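Long-range contacts in beta-galactosidase (Bacillus circulans, PDB 4MAD), which probably hydrolyses terminal non-reducing beta-D-galactose residues in beta-D-galactosides, as a family 35 glycoside hydrolase built on a (beta/alpha)8 barrel: residues Glu64-Trp69 with Pro107-Glu112; Glu112-Gly117 with Met459-Tyr464; Trp252-Gly257 with Pro308-Tyr313. One frame throughout, in Å; residues are numbered along the deposited sequence.

Contact 1: residues Glu64-Trp69 with Pro107-Glu112; sequences ETYVAW and PFICAE
Y66, the last residue of strand 62-66, meets I109 in the loop that follows the neighbouring strand 100-104. Traced outward, Y66 meets I109, then A111, then the carbonyl of I109. Its CB lies 3.8 Å from I109 CD1, and CG, anti to the carbonyl carbon (chi1 -77°), carries the ring in against the loop 107-112. I109 CB stands over a ring face, displaced toward the rim at CD1 and 3.7 Å from the centroid of the Y66 ring, a CH-pi contact. Across the ring, CE2 of Y66 meets A111 CB at 3.4 Å. Near the tip, CZ lies 3.1 Å from the carbonyl O of I109. The Y66 hydroxyl then leaves apolar company: it is hydrogen-bonded to N170 and accepts from a water 2.9 Å from OH, which also takes a weak bond from A111 N. The hydroxyl end thus probably lies in the active site, the Y66 side chain being about 3 Å from that of E247, the predicted nucleophile. A second water joins V67 O, W69 N and P107 O, while W69 CE3 packs on P107 CB at 3.8 Å. Around this junction, strand 62-66 pairs with strands 34-38 and 100-104 of the parallel barrel, and helix 135-152 covers the outer side chains, V67 resting on Y144 and L148 and the W69 ring stacking on Y144.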
loop_
_atom_site.group_PDB
_atom_site.type_symbol
_atom_site.label_atom_id
_atom_site.label_comp_id
_atom_site.label_asym_id
_atom_site.label_seq_id
_atom_site.Cartn_x
_atom_site.Cartn_y
_atom_site.Cartn_z
ATOM N N GLU A 64 2.281 16.647 0.591
ATOM C CA GLU A 64 0.999 16.131 0.892
ATOM C C GLU A 64 1.130 14.660 1.204
ATOM O O GLU A 64 1.763 13.968 0.486
ATOM C CB GLU A 64 0.053 16.319 -0.283
ATOM C CG GLU A 64 -1.280 15.680 -0.159
ATOM C CD GLU A 64 -1.243 14.227 -0.606
ATOM O OE1 GLU A 64 -0.821 13.948 -1.716
ATOM O OE2 GLU A 64 -1.624 13.394 0.200
ATOM N N THR A 65 0.490 14.221 2.273
ATOM C CA THR A 65 0.464 12.829 2.586
ATOM C C THR A 65 -0.909 12.369 3.015
ATOM O O THR A 65 -1.600 13.068 3.646
ATOM C CB THR A 65 1.445 12.470 3.698
ATOM O OG1 THR A 65 1.516 11.059 3.861
ATOM C CG2 THR A 65 1.012 13.102 4.978
ATOM N N TYR A 66 -1.251 11.147 2.666
ATOM C CA TYR A 66 -2.347 10.445 3.264
ATOM C C TYR A 66 -1.969 10.007 4.670
ATOM O O TYR A 66 -0.832 10.044 5.005
ATOM C CB TYR A 66 -2.678 9.178 2.498
ATOM C CG TYR A 66 -3.438 9.325 1.224
ATOM C CD1 TYR A 66 -4.668 9.908 1.179
ATOM C CD2 TYR A 66 -2.952 8.782 0.064
ATOM C CE1 TYR A 66 -5.363 9.990 -0.009
ATOM C CE2 TYR A 66 -3.626 8.867 -1.076
ATOM C CZ TYR A 66 -4.845 9.466 -1.137
ATOM O OH TYR A 66 -5.511 9.555 -2.324
ATOM N N VAL A 67 -2.966 9.614 5.461
ATOM C CA VAL A 67 -2.773 8.940 6.740
ATOM C C VAL A 67 -3.347 7.535 6.672
ATOM O O VAL A 67 -4.455 7.405 6.359
ATOM C CB VAL A 67 -3.520 9.627 7.895
ATOM C CG1 VAL A 67 -3.218 8.956 9.136
ATOM C CG2 VAL A 67 -3.169 11.109 7.989
ATOM N N ALA A 68 -2.578 6.520 7.041
ATOM C CA ALA A 68 -2.961 5.151 6.866
ATOM C C ALA A 68 -3.541 4.603 8.178
ATOM O O ALA A 68 -2.834 4.256 9.050
ATOM C CB ALA A 68 -1.772 4.355 6.455
ATOM N N TRP A 69 -4.849 4.506 8.258
ATOM C CA TRP A 69 -5.499 4.072 9.473
ATOM C C TRP A 69 -5.027 2.689 9.890
ATOM O O TRP A 69 -4.695 2.500 10.978
ATOM C CB TRP A 69 -7.016 4.059 9.240
ATOM C CG TRP A 69 -7.896 3.690 10.397
ATOM C CD1 TRP A 69 -7.526 3.383 11.652
ATOM C CD2 TRP A 69 -9.323 3.561 10.363
ATOM N NE1 TRP A 69 -8.629 3.101 12.422
ATOM C CE2 TRP A 69 -9.742 3.206 11.643
ATOM C CE3 TRP A 69 -10.280 3.742 9.386
ATOM C CZ2 TRP A 69 -11.070 3.021 11.947
ATOM C CZ3 TRP A 69 -11.612 3.556 9.711
ATOM C CH2 TRP A 69 -11.978 3.207 10.968
ATOM N N PRO A 107 -11.159 8.731 6.144
ATOM C CA PRO A 107 -10.443 7.563 6.608
ATOM C C PRO A 107 -10.080 6.467 5.629
ATOM O O PRO A 107 -9.290 5.639 5.956
ATOM C CB PRO A 107 -11.339 7.017 7.694
ATOM C CG PRO A 107 -12.621 7.474 7.400
ATOM C CD PRO A 107 -12.565 8.674 6.527
ATOM N N PHE A 108 -10.680 6.492 4.472
ATOM C CA PHE A 108 -10.304 5.653 3.352
ATOM C C PHE A 108 -9.464 6.503 2.412
ATOM O O PHE A 108 -9.877 7.544 2.065
ATOM C CB PHE A 108 -11.540 5.214 2.614
ATOM C CG PHE A 108 -11.277 4.282 1.494
ATOM C CD1 PHE A 108 -11.251 2.924 1.709
ATOM C CD2 PHE A 108 -11.103 4.738 0.242
ATOM C CE1 PHE A 108 -11.061 2.053 0.694
ATOM C CE2 PHE A 108 -10.878 3.859 -0.778
ATOM C CZ PHE A 108 -10.861 2.541 -0.544
ATOM N N ILE A 109 -8.253 6.046 2.116
ATOM C CA ILE A 109 -7.269 6.787 1.356
ATOM C C ILE A 109 -6.997 6.196 -0.031
ATOM O O ILE A 109 -6.447 6.805 -0.863
ATOM C CB ILE A 109 -5.971 6.918 2.140
ATOM C CG1 ILE A 109 -5.389 5.546 2.445
ATOM C CG2 ILE A 109 -6.184 7.686 3.449
ATOM C CD1 ILE A 109 -3.963 5.558 2.755
ATOM N N CYS A 110 -7.503 5.003 -0.250
ATOM C CA CYS A 110 -7.347 4.371 -1.549
ATOM C C CYS A 110 -5.837 4.220 -1.649
ATOM O O CYS A 110 -5.252 3.576 -0.865
ATOM C CB CYS A 110 -7.913 5.217 -2.653
ATOM S SG CYS A 110 -7.995 4.333 -4.192
ATOM N N ALA A 111 -5.239 4.845 -2.660
ATOM C CA ALA A 111 -3.783 4.985 -2.753
ATOM C C ALA A 111 -2.983 3.758 -3.218
ATOM O O ALA A 111 -1.761 3.835 -3.351
ATOM C CB ALA A 111 -3.223 5.503 -1.429
ATOM N N GLU A 112 -3.653 2.638 -3.464
ATOM C CA GLU A 112 -2.973 1.438 -3.891
ATOM C C GLU A 112 -2.339 0.757 -2.679
ATOM O O GLU A 112 -1.291 0.236 -2.785
ATOM C CB GLU A 112 -1.915 1.755 -4.936
ATOM C CG GLU A 112 -2.436 2.049 -6.291
ATOM C CD GLU A 112 -2.940 3.441 -6.432
ATOM O OE1 GLU A 112 -2.183 4.352 -6.308
ATOM O OE2 GLU A 112 -4.067 3.641 -6.741
HETATM O O HOH W 1 -5.598 7.240 -4.016
HETATM O O HOH W 2 -6.575 5.198 5.818
#

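Contact 2: residues Glu112-Gly117 with Met459-Tyr464; sequences EWEFGG and MGRINY
R461, N463 and E114 bury most of the surface where two loops distant in sequence meet. E114 uses both carboxylate oxygens on R461. OE1 accepts the backbone N of R461 at 2.8 Å, met from well above the carboxylate plane, whereas OE2 takes R461 NH1 at 3.0 Å on its syn side. That oxygen lies in the guanidinium plane, yet the two flat groups stand 81° apart, so this is a single-oxygen salt bridge and not a two-pronged one. R461 has a second acidic partner, E387, at NH2, so its charge is probably shared between two carboxylates. Replacing E114 by an alanine would probably leave the backbone N of R461 without its acceptor and NH1 without this carboxylate, the guanidinium keeping E387 and the carbonyl of A392.

The aliphatic part of R461 is gripped too: CD packs on F115 CD2 at 3.6 Å, and R461 O receives F115 N at 3.0 Å. W113-G116 forms a type II beta-turn, closed by G116 N on W113 O. N463 presses CB against both of these atoms, 3.4 Å from W113 O. From there chi1 of 67° lays the amide along E112, whose N gives OD1 a weak bond of 3.3 Å. The arrangement is an interdomain interface: a loop from the C-terminal end of the catalytic barrel meets one from the first all-beta domain, beside the pocket where E112 and Y464 line a bound 2-(2-methoxyethoxy)ethanol.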
loop_
_atom_site.group_PDB
_atom_site.type_symbol
_atom_site.label_atom_id
_atom_site.label_comp_id
_atom_site.label_asym_id
_atom_site.label_seq_id
_atom_site.Cartn_x
_atom_site.Cartn_y
_atom_site.Cartn_z
ATOM N N GLU A 112 -3.653 2.638 -3.464
ATOM C CA GLU A 112 -2.973 1.438 -3.891
ATOM C C GLU A 112 -2.339 0.757 -2.679
ATOM O O GLU A 112 -1.291 0.236 -2.785
ATOM C CB GLU A 112 -1.915 1.755 -4.936
ATOM C CG GLU A 112 -2.436 2.049 -6.291
ATOM C CD GLU A 112 -2.940 3.441 -6.432
ATOM O OE1 GLU A 112 -2.183 4.352 -6.308
ATOM O OE2 GLU A 112 -4.067 3.641 -6.741
ATOM N N TRP A 113 -3.007 0.848 -1.549
ATOM C CA TRP A 113 -2.550 0.392 -0.245
ATOM C C TRP A 113 -3.571 -0.568 0.353
ATOM O O TRP A 113 -4.718 -0.390 0.161
ATOM C CB TRP A 113 -2.416 1.606 0.688
ATOM C CG TRP A 113 -1.857 1.397 2.018
ATOM C CD1 TRP A 113 -2.540 1.381 3.190
ATOM C CD2 TRP A 113 -0.492 1.260 2.369
ATOM N NE1 TRP A 113 -1.720 1.195 4.219
ATOM C CE2 TRP A 113 -0.446 1.086 3.754
ATOM C CE3 TRP A 113 0.691 1.189 1.656
ATOM C CZ2 TRP A 113 0.738 0.911 4.426
ATOM C CZ3 TRP A 113 1.841 0.986 2.338
ATOM C CH2 TRP A 113 1.867 0.877 3.698
ATOM N N GLU A 114 -3.124 -1.504 1.169
ATOM C CA GLU A 114 -3.983 -2.586 1.596
ATOM C C GLU A 114 -5.314 -2.031 2.112
ATOM O O GLU A 114 -5.331 -1.219 2.961
ATOM C CB GLU A 114 -3.297 -3.347 2.738
ATOM C CG GLU A 114 -3.193 -4.828 2.590
ATOM C CD GLU A 114 -4.395 -5.587 3.087
ATOM O OE1 GLU A 114 -4.590 -6.702 2.633
ATOM O OE2 GLU A 114 -5.091 -5.036 3.905
ATOM N N PHE A 115 -6.393 -2.494 1.510
ATOM C CA PHE A 115 -7.764 -2.252 1.982
ATOM C C PHE A 115 -8.069 -0.753 1.965
ATOM O O PHE A 115 -8.896 -0.263 2.645
ATOM C CB PHE A 115 -7.997 -2.878 3.366
ATOM C CG PHE A 115 -9.484 -3.132 3.750
ATOM C CD1 PHE A 115 -10.497 -2.925 2.890
ATOM C CD2 PHE A 115 -9.817 -3.660 4.994
ATOM C CE1 PHE A 115 -11.814 -3.198 3.272
ATOM C CE2 PHE A 115 -11.117 -3.886 5.367
ATOM C CZ PHE A 115 -12.089 -3.662 4.535
ATOM N N GLY A 116 -7.320 -0.074 1.141
ATOM C CA GLY A 116 -7.459 1.337 1.037
ATOM C C GLY A 116 -7.223 2.046 2.377
ATOM O O GLY A 116 -7.740 3.071 2.574
ATOM N N GLY A 117 -6.392 1.490 3.228
ATOM C CA GLY A 117 -6.074 2.069 4.519
ATOM C C GLY A 117 -7.000 1.630 5.638
ATOM O O GLY A 117 -6.775 1.909 6.783
ATOM N N MET A 459 -3.140 -11.756 -1.035
ATOM C CA MET A 459 -2.261 -11.057 -1.956
ATOM C C MET A 459 -2.429 -9.532 -1.944
ATOM O O MET A 459 -1.860 -8.855 -2.726
ATOM C CB MET A 459 -2.442 -11.609 -3.358
ATOM C CG MET A 459 -2.118 -13.052 -3.503
ATOM S SD MET A 459 -2.379 -13.683 -5.158
ATOM C CE MET A 459 -1.022 -13.006 -5.959
ATOM N N GLY A 460 -3.269 -9.089 -1.030
ATOM C CA GLY A 460 -3.651 -7.719 -0.828
ATOM C C GLY A 460 -5.095 -7.306 -1.013
ATOM O O GLY A 460 -5.668 -7.629 -1.995
ATOM N N ARG A 461 -5.629 -6.623 -0.015
ATOM C CA ARG A 461 -7.010 -6.228 -0.039
ATOM C C ARG A 461 -7.247 -5.098 -1.018
ATOM O O ARG A 461 -6.550 -4.165 -1.017
ATOM C CB ARG A 461 -7.551 -5.859 1.346
ATOM C CG ARG A 461 -7.673 -6.999 2.320
ATOM C CD ARG A 461 -8.533 -6.752 3.554
ATOM N NE ARG A 461 -8.517 -7.920 4.414
ATOM C CZ ARG A 461 -7.477 -8.253 5.128
ATOM N NH1 ARG A 461 -6.419 -7.472 5.129
ATOM N NH2 ARG A 461 -7.497 -9.322 5.854
ATOM N N ILE A 462 -8.283 -5.256 -1.811
ATOM C CA ILE A 462 -8.729 -4.318 -2.792
ATOM C C ILE A 462 -8.952 -2.952 -2.158
ATOM O O ILE A 462 -9.414 -2.834 -1.098
ATOM C CB ILE A 462 -10.038 -4.791 -3.451
ATOM C CG1 ILE A 462 -9.726 -5.932 -4.389
ATOM C CG2 ILE A 462 -10.690 -3.700 -4.236
ATOM C CD1 ILE A 462 -10.863 -6.777 -4.723
ATOM N N ASN A 463 -8.504 -1.952 -2.872
ATOM C CA ASN A 463 -8.507 -0.587 -2.386
ATOM C C ASN A 463 -9.326 0.427 -3.172
ATOM O O ASN A 463 -9.264 1.532 -2.891
ATOM C CB ASN A 463 -7.080 -0.053 -2.238
ATOM C CG ASN A 463 -6.354 0.114 -3.568
ATOM O OD1 ASN A 463 -6.475 1.141 -4.266
ATOM N ND2 ASN A 463 -5.590 -0.882 -3.898
ATOM N N TYR A 464 -10.039 -0.025 -4.179
ATOM C CA TYR A 464 -10.824 0.820 -5.004
ATOM C C TYR A 464 -11.919 -0.011 -5.655
ATOM O O TYR A 464 -11.674 -1.101 -6.039
ATOM C CB TYR A 464 -9.967 1.441 -6.122
ATOM C CG TYR A 464 -10.710 2.353 -7.035
ATOM C CD1 TYR A 464 -10.885 3.688 -6.723
ATOM C CD2 TYR A 464 -11.246 1.891 -8.224
ATOM C CE1 TYR A 464 -11.592 4.512 -7.532
ATOM C CE2 TYR A 464 -11.938 2.722 -9.046
ATOM C CZ TYR A 464 -12.095 4.029 -8.712
ATOM O OH TYR A 464 -12.769 4.844 -9.530
HETATM O O HOH W 3 -5.670 1.524 -7.119
#

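Contact 3: residues Trp252-Gly257 with Pro308-Tyr313; sequences WFDHWG and PTITSY
W256 and I310 meet because both turn a branch anti to their own carbonyl carbon: CG of W256 (chi1 -67°) and CG2 of I310, whose CG1 (chi1 64°) is left to run beside D254. The setting is an isolated antiparallel beta bridge between two loops at the C-terminal mouth of the (beta/alpha)8 barrel, with H255 and T309 as its non-hydrogen-bonded pair. Two backbone bonds frame that pair, I310 N to D254 O and W256 N to P308 O, each 3.1 Å. I310 CG2 sits over the indole, 3.8 Å from the centroid of the five-membered ring of W256, in a CH-pi contact, while P308 CG approaches the ring edge. On the other branch, I310 CD1 touches D254 CB at 3.5 Å; the carboxylate of D254 itself is held by H260 and H261. Farther along, F253 CB packs on Y313 CE1, close to the pocket that W252 helps to line. Water extends the bridge at both ends. One molecule links D254 N to S312 O; the other lies in the indole plane, accepting from W256 NE1 at 2.8 Å and donating to T309 O at 2.7 Å.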
loop_
_atom_site.group_PDB
_atom_site.type_symbol
_atom_site.label_atom_id
_atom_site.label_comp_id
_atom_site.label_asym_id
_atom_site.label_seq_id
_atom_site.Cartn_x
_atom_site.Cartn_y
_atom_site.Cartn_z
ATOM N N TRP A 252 2.350 6.295 -12.903
ATOM C CA TRP A 252 1.334 5.294 -12.641
ATOM C C TRP A 252 1.957 4.114 -11.895
ATOM O O TRP A 252 3.126 4.071 -11.704
ATOM C CB TRP A 252 0.636 4.810 -13.903
ATOM C CG TRP A 252 -0.748 4.304 -13.730
ATOM C CD1 TRP A 252 -1.181 3.058 -13.911
ATOM C CD2 TRP A 252 -1.894 5.075 -13.387
ATOM N NE1 TRP A 252 -2.524 2.976 -13.685
ATOM C CE2 TRP A 252 -2.991 4.215 -13.387
ATOM C CE3 TRP A 252 -2.095 6.409 -13.082
ATOM C CZ2 TRP A 252 -4.251 4.649 -13.080
ATOM C CZ3 TRP A 252 -3.316 6.827 -12.798
ATOM C CH2 TRP A 252 -4.394 5.969 -12.803
ATOM N N PHE A 253 1.127 3.197 -11.480
ATOM C CA PHE A 253 1.550 2.052 -10.696
ATOM C C PHE A 253 1.336 0.743 -11.436
ATOM O O PHE A 253 0.667 0.713 -12.410
ATOM C CB PHE A 253 0.796 1.940 -9.399
ATOM C CG PHE A 253 -0.630 1.797 -9.584
ATOM C CD1 PHE A 253 -1.250 0.597 -9.489
ATOM C CD2 PHE A 253 -1.363 2.880 -9.895
ATOM C CE1 PHE A 253 -2.564 0.512 -9.697
ATOM C CE2 PHE A 253 -2.646 2.784 -10.121
ATOM C CZ PHE A 253 -3.250 1.591 -10.018
ATOM N N ASP A 254 1.945 -0.308 -10.924
ATOM C CA ASP A 254 1.968 -1.593 -11.584
ATOM C C ASP A 254 1.251 -2.679 -10.770
ATOM O O ASP A 254 1.327 -2.708 -9.595
ATOM C CB ASP A 254 3.391 -2.080 -11.750
ATOM C CG ASP A 254 4.220 -1.217 -12.647
ATOM O OD1 ASP A 254 3.668 -0.495 -13.430
ATOM O OD2 ASP A 254 5.431 -1.309 -12.550
ATOM N N HIS A 255 0.586 -3.570 -11.497
ATOM C CA HIS A 255 0.118 -4.841 -10.973
ATOM C C HIS A 255 1.043 -5.991 -11.421
ATOM O O HIS A 255 1.620 -5.932 -12.455
ATOM C CB HIS A 255 -1.280 -5.186 -11.482
ATOM C CG HIS A 255 -2.327 -4.127 -11.290
ATOM N ND1 HIS A 255 -2.736 -3.692 -10.059
ATOM C CD2 HIS A 255 -3.100 -3.481 -12.175
ATOM C CE1 HIS A 255 -3.701 -2.817 -10.191
ATOM N NE2 HIS A 255 -3.964 -2.695 -11.466
ATOM N N TRP A 256 1.098 -7.070 -10.667
ATOM C CA TRP A 256 1.925 -8.169 -11.086
ATOM C C TRP A 256 1.447 -8.664 -12.463
ATOM O O TRP A 256 0.319 -8.749 -12.704
ATOM C CB TRP A 256 1.910 -9.314 -10.057
ATOM C CG TRP A 256 2.557 -8.961 -8.785
ATOM C CD1 TRP A 256 1.967 -8.720 -7.617
ATOM C CD2 TRP A 256 3.959 -8.826 -8.553
ATOM N NE1 TRP A 256 2.884 -8.440 -6.659
ATOM C CE2 TRP A 256 4.128 -8.495 -7.210
ATOM C CE3 TRP A 256 5.085 -8.970 -9.346
ATOM C CZ2 TRP A 256 5.381 -8.291 -6.654
ATOM C CZ3 TRP A 256 6.304 -8.746 -8.796
ATOM C CH2 TRP A 256 6.447 -8.404 -7.468
ATOM N N GLY A 257 2.381 -8.924 -13.345
ATOM C CA GLY A 257 2.092 -9.372 -14.678
ATOM C C GLY A 257 1.975 -8.311 -15.763
ATOM O O GLY A 257 1.951 -8.629 -16.915
ATOM N N PRO A 308 -3.337 -7.547 -8.181
ATOM C CA PRO A 308 -2.584 -7.155 -7.013
ATOM C C PRO A 308 -1.506 -6.170 -7.430
ATOM O O PRO A 308 -0.873 -6.376 -8.420
ATOM C CB PRO A 308 -2.001 -8.474 -6.527
ATOM C CG PRO A 308 -1.983 -9.295 -7.689
ATOM C CD PRO A 308 -3.125 -8.946 -8.501
ATOM N N THR A 309 -1.358 -5.105 -6.679
ATOM C CA THR A 309 -0.341 -4.122 -6.924
ATOM C C THR A 309 1.007 -4.649 -6.426
ATOM O O THR A 309 1.032 -5.373 -5.497
ATOM C CB THR A 309 -0.718 -2.806 -6.235
ATOM O OG1 THR A 309 -1.852 -2.235 -6.880
ATOM C CG2 THR A 309 0.441 -1.821 -6.262
ATOM N N ILE A 310 2.084 -4.282 -7.094
ATOM C CA ILE A 310 3.388 -4.804 -6.800
ATOM C C ILE A 310 4.019 -4.165 -5.557
ATOM O O ILE A 310 3.526 -3.255 -5.021
ATOM C CB ILE A 310 4.387 -4.636 -7.978
ATOM C CG1 ILE A 310 4.660 -3.182 -8.281
ATOM C CG2 ILE A 310 3.875 -5.337 -9.248
ATOM C CD1 ILE A 310 5.741 -3.017 -9.325
ATOM N N THR A 311 5.148 -4.700 -5.143
ATOM C CA THR A 311 5.857 -4.157 -4.007
ATOM C C THR A 311 6.402 -2.719 -4.188
ATOM O O THR A 311 6.178 -1.890 -3.380
ATOM C CB THR A 311 7.054 -5.057 -3.638
ATOM O OG1 THR A 311 6.584 -6.333 -3.355
ATOM C CG2 THR A 311 7.787 -4.464 -2.434
ATOM N N SER A 312 7.120 -2.486 -5.261
ATOM C CA SER A 312 7.636 -1.189 -5.564
ATOM C C SER A 312 6.504 -0.209 -5.788
ATOM O O SER A 312 5.580 -0.505 -6.454
ATOM C CB SER A 312 8.475 -1.182 -6.853
ATOM O OG SER A 312 8.832 0.104 -7.276
ATOM N N TYR A 313 6.644 0.976 -5.236
ATOM C CA TYR A 313 5.787 2.113 -5.533
ATOM C C TYR A 313 6.553 3.260 -6.167
ATOM O O TYR A 313 6.245 4.359 -5.936
ATOM C CB TYR A 313 5.006 2.566 -4.338
ATOM C CG TYR A 313 3.675 3.212 -4.600
ATOM C CD1 TYR A 313 2.679 2.592 -5.325
ATOM C CD2 TYR A 313 3.389 4.423 -4.065
ATOM C CE1 TYR A 313 1.485 3.198 -5.530
ATOM C CE2 TYR A 313 2.200 5.009 -4.266
ATOM C CZ TYR A 313 1.230 4.408 -4.993
ATOM O OH TYR A 313 0.032 5.034 -5.108
HETATM O O HOH W 4 3.828 0.374 -8.709
HETATM O O HOH W 5 2.296 -7.379 -4.164
#

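How the contacts relate
All three contacts lie around the C-terminal mouth of the barrel. Contact 1 joins the end of strand 62-66 to the loop after strand 100-104, contact 2 carries that loop to the first all-beta domain, and contact 3 links loops following strands 244-249 and 306-308. Centres of contacts 1 and 2 are about 10 Å apart, those of 2 and 3 about 12 Å, and those of 1 and 3 about 17 Å. Contact 1 closes before contact 2 opens; contact 3 is nested inside the long loop contact 2 closes. E112, shared by the first two, probably hydrogen-bonds through OE1 to Y313 OH of the third (2.6 Å). E112, W252 and Y464 line one pocket, which both domains therefore border.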